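Local coordinates for period circadian protein homolog 2 (PDB 3GDI) that belongs to the mammalian circadian clock, where it takes part in transcription regulation and carries tandem PAS domains that probably mediate protein-protein interactions, at residues 74-79 with 102-107. Numbering follows the deposited sequence.
Sequences HSYTTP and KSFFCR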
ATOM      1  N   HIS A  74     -12.600   3.910   5.800  1.00 51.84           N
ATOM      2  CA  HIS A  74     -13.295   4.000   4.521  1.00 53.62           C
ATOM      3  C   HIS A  74     -12.637   3.104   3.484  1.00 56.81           C
ATOM      4  O   HIS A  74     -13.310   2.433   2.697  1.00 57.25           O
ATOM      5  CB  HIS A  74     -13.288   5.447   4.032  1.00 51.96           C
ATOM      6  CG  HIS A  74     -14.238   6.335   4.774  1.00 52.76           C
ATOM      7  ND1 HIS A  74     -13.962   7.658   5.047  1.00 51.01           N
ATOM      8  CD2 HIS A  74     -15.468   6.091   5.291  1.00 51.13           C
ATOM      9  CE1 HIS A  74     -14.980   8.191   5.700  1.00 50.99           C
ATOM     10  NE2 HIS A  74     -15.906   7.261   5.860  1.00 51.34           N
ATOM     11  N   SER A  75     -11.310   3.094   3.489  1.00 59.33           N
ATOM     12  CA  SER A  75     -10.558   2.274   2.547  1.00 60.02           C
ATOM     13  C   SER A  75     -10.887   0.785   2.672  1.00 59.95           C
ATOM     14  O   SER A  75     -11.113   0.113   1.672  1.00 62.09           O
ATOM     15  CB  SER A  75      -9.060   2.487   2.747  1.00 58.44           C
ATOM     16  OG  SER A  75      -8.330   1.500   2.049  1.00 59.80           O
ATOM     17  N   TYR A  76     -10.923   0.277   3.899  1.00 58.91           N
ATOM     18  CA  TYR A  76     -11.206  -1.131   4.135  1.00 60.11           C
ATOM     19  C   TYR A  76     -12.691  -1.473   4.165  1.00 61.04           C
ATOM     20  O   TYR A  76     -13.056  -2.637   4.294  1.00 61.98           O
ATOM     21  CB  TYR A  76     -10.557  -1.583   5.447  1.00 61.69           C
ATOM     22  CG  TYR A  76      -9.057  -1.817   5.366  1.00 63.56           C
ATOM     23  CD1 TYR A  76      -8.538  -2.990   4.797  1.00 63.85           C
ATOM     24  CD2 TYR A  76      -8.155  -0.876   5.868  1.00 63.99           C
ATOM     25  CE1 TYR A  76      -7.157  -3.221   4.734  1.00 62.10           C
ATOM     26  CE2 TYR A  76      -6.770  -1.097   5.809  1.00 65.39           C
ATOM     27  CZ  TYR A  76      -6.281  -2.274   5.239  1.00 64.05           C
ATOM     28  OH  TYR A  76      -4.923  -2.488   5.172  1.00 61.65           O
ATOM     29  N   THR A  77     -13.548  -0.468   4.054  1.00 61.99           N
ATOM     30  CA  THR A  77     -14.986  -0.706   4.076  1.00 61.46           C
ATOM     31  C   THR A  77     -15.567  -0.364   2.717  1.00 63.91           C
ATOM     32  O   THR A  77     -16.782  -0.346   2.530  1.00 63.37           O
ATOM     33  CB  THR A  77     -15.691   0.143   5.169  1.00 60.47           C
ATOM     34  OG1 THR A  77     -15.396   1.530   4.969  1.00 59.10           O
ATOM     35  CG2 THR A  77     -15.222  -0.273   6.553  1.00 57.28           C
ATOM     36  N   THR A  78     -14.675  -0.091   1.769  1.00 66.85           N
ATOM     37  CA  THR A  78     -15.058   0.236   0.400  1.00 69.37           C
ATOM     38  C   THR A  78     -15.835  -0.945  -0.174  1.00 71.81           C
ATOM     39  O   THR A  78     -15.393  -2.089  -0.078  1.00 73.00           O
ATOM     40  CB  THR A  78     -13.812   0.479  -0.478  1.00 68.84           C
ATOM     41  OG1 THR A  78     -13.002   1.506   0.111  1.00 67.45           O
ATOM     42  CG2 THR A  78     -14.219   0.901  -1.874  1.00 67.77           C
ATOM     43  N   PRO A  79     -17.008  -0.682  -0.775  1.00 74.07           N
ATOM     44  CA  PRO A  79     -17.883  -1.695  -1.377  1.00 75.39           C
ATOM     45  C   PRO A  79     -17.220  -2.782  -2.226  1.00 76.56           C
ATOM     46  O   PRO A  79     -17.363  -3.963  -1.920  1.00 75.80           O
ATOM     47  CB  PRO A  79     -18.867  -0.855  -2.174  1.00 74.94           C
ATOM     48  CG  PRO A  79     -19.050   0.321  -1.278  1.00 75.45           C
ATOM     49  CD  PRO A  79     -17.623   0.653  -0.877  1.00 75.26           C
ATOM     50  N   LYS A 102      -8.848 -10.314   6.202  1.00 78.91           N
ATOM     51  CA  LYS A 102      -9.299  -9.022   5.696  1.00 76.59           C
ATOM     52  C   LYS A 102      -9.794  -8.124   6.824  1.00 74.53           C
ATOM     53  O   LYS A 102     -10.894  -7.582   6.754  1.00 74.47           O
ATOM     54  CB  LYS A 102     -10.409  -9.209   4.652  1.00 77.58           C
ATOM     55  CG  LYS A 102      -9.918  -9.843   3.344  1.00 80.22           C
ATOM     56  CD  LYS A 102     -11.025  -9.986   2.303  1.00 78.92           C
ATOM     57  CE  LYS A 102     -12.081 -10.988   2.739  1.00 78.85           C
ATOM     58  NZ  LYS A 102     -13.162 -11.115   1.729  1.00 78.42           N
ATOM     59  N   SER A 103      -8.968  -7.980   7.861  1.00 71.29           N
ATOM     60  CA  SER A 103      -9.283  -7.140   9.012  1.00 67.60           C
ATOM     61  C   SER A 103      -8.285  -5.997   9.106  1.00 65.78           C
ATOM     62  O   SER A 103      -7.124  -6.147   8.730  1.00 66.46           O
ATOM     63  CB  SER A 103      -9.230  -7.955  10.306  1.00 65.98           C
ATOM     64  OG  SER A 103     -10.312  -8.862  10.378  1.00 67.71           O
ATOM     65  N   PHE A 104      -8.739  -4.855   9.612  1.00 63.21           N
ATOM     66  CA  PHE A 104      -7.880  -3.687   9.764  1.00 60.82           C
ATOM     67  C   PHE A 104      -8.012  -3.193  11.201  1.00 59.06           C
ATOM     68  O   PHE A 104      -8.843  -3.704  11.956  1.00 59.63           O
ATOM     69  CB  PHE A 104      -8.297  -2.595   8.763  1.00 59.90           C
ATOM     70  CG  PHE A 104      -9.701  -2.094   8.959  1.00 60.67           C
ATOM     71  CD1 PHE A 104      -9.941  -0.891   9.614  1.00 59.65           C
ATOM     72  CD2 PHE A 104     -10.791  -2.845   8.529  1.00 61.87           C
ATOM     73  CE1 PHE A 104     -11.241  -0.446   9.841  1.00 58.57           C
ATOM     74  CE2 PHE A 104     -12.097  -2.405   8.753  1.00 61.15           C
ATOM     75  CZ  PHE A 104     -12.318  -1.201   9.414  1.00 58.85           C
ATOM     76  N   PHE A 105      -7.200  -2.212  11.583  1.00 56.93           N
ATOM     77  CA  PHE A 105      -7.246  -1.675  12.942  1.00 54.55           C
ATOM     78  C   PHE A 105      -7.647  -0.206  13.023  1.00 54.30           C
ATOM     79  O   PHE A 105      -7.297   0.599  12.167  1.00 51.24           O
ATOM     80  CB  PHE A 105      -5.889  -1.847  13.623  1.00 53.23           C
ATOM     81  CG  PHE A 105      -5.428  -3.266  13.700  1.00 52.65           C
ATOM     82  CD1 PHE A 105      -4.959  -3.920  12.569  1.00 53.17           C
ATOM     83  CD2 PHE A 105      -5.460  -3.952  14.906  1.00 52.81           C
ATOM     84  CE1 PHE A 105      -4.526  -5.238  12.636  1.00 52.20           C
ATOM     85  CE2 PHE A 105      -5.031  -5.268  14.983  1.00 53.40           C
ATOM     86  CZ  PHE A 105      -4.561  -5.912  13.844  1.00 52.36           C
ATOM     87  N   CYS A 106      -8.370   0.130  14.084  1.00 55.98           N
ATOM     88  CA  CYS A 106      -8.830   1.495  14.323  1.00 57.31           C
ATOM     89  C   CYS A 106      -8.864   1.804  15.809  1.00 56.36           C
ATOM     90  O   CYS A 106      -9.128   0.923  16.633  1.00 55.34           O
ATOM     91  CB  CYS A 106     -10.234   1.699  13.750  1.00 59.75           C
ATOM     92  SG  CYS A 106     -10.298   2.454  12.112  1.00 68.39           S
ATOM     93  N   ARG A 107      -8.577   3.058  16.150  1.00 56.44           N
ATOM     94  CA  ARG A 107      -8.615   3.498  17.539  1.00 56.45           C
ATOM     95  C   ARG A 107      -9.983   4.147  17.719  1.00 56.59           C
ATOM     96  O   ARG A 107     -10.353   5.049  16.969  1.00 54.70           O
ATOM     97  CB  ARG A 107      -7.487   4.496  17.806  1.00 57.71           C
ATOM     98  CG  ARG A 107      -6.177   3.827  18.231  1.00 58.06           C
ATOM     99  CD  ARG A 107      -4.934   4.600  17.793  1.00 55.04           C
ATOM    100  NE  ARG A 107      -4.745   4.504  16.347  1.00 57.47           N
ATOM    101  CZ  ARG A 107      -3.577   4.627  15.716  1.00 56.79           C
ATOM    102  NH1 ARG A 107      -2.460   4.854  16.396  1.00 56.36           N
ATOM    103  NH2 ARG A 107      -3.527   4.515  14.396  1.00 56.71           N
TER
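Tyr76 and Phe104 show how two aromatic side chains can pack without stacking ring on ring. Their planes lie 3° from parallel, yet the centroids are 5.2 Å apart and the rings barely overlap, because the side chains slide past each other in opposite directions. Each ring instead receives the other's methylene. Tyr76 CB sits over one face of the Phe104 ring, 3.8 Å from its centroid, while Phe104 CB lies over a face of the Tyr76 ring, 3.6 Å from that centroid and only 19° off the normal. The result is a reciprocal pair of CH-pi contacts, tightest where Tyr76 CB meets Phe104 CD2 at 3.3 Å. Phe104 can present its ring this way because chi1 of 62° sets CG between its backbone N and carbonyl carbon, which carries the ring past Tyr76 CB, with CZ near Thr77 CG2.

Beyond this pair the fit relaxes. Thr77 CG2 approaches Phe104 CZ obliquely, at 4.2 Å, while Thr77 OG1 is hydrogen-bonded to the backbone O of Phe73, one turn back. Tyr76 is partly exposed: CB and the near part of the ring are pressed on Phe104, while the hydroxyl lies beyond the contact. An alanine at Tyr76 has no ring for Phe104 CB to rest on, and would probably open a gap over that methylene and lose one of the two CH-pi contacts.

The pair joins helix 70-76 to strand 104-108, outermost within this chain in the antiparallel sheet of the PAS-A domain; backbone hydrogen bonds between Phe104 and Met125 join it to strand 121-131. Phe73 also touches Phe104. With no polar bond between the two segments, the helix is held to the sheet edge here by dispersion and by weakly polarised C-H groups meeting aromatic faces.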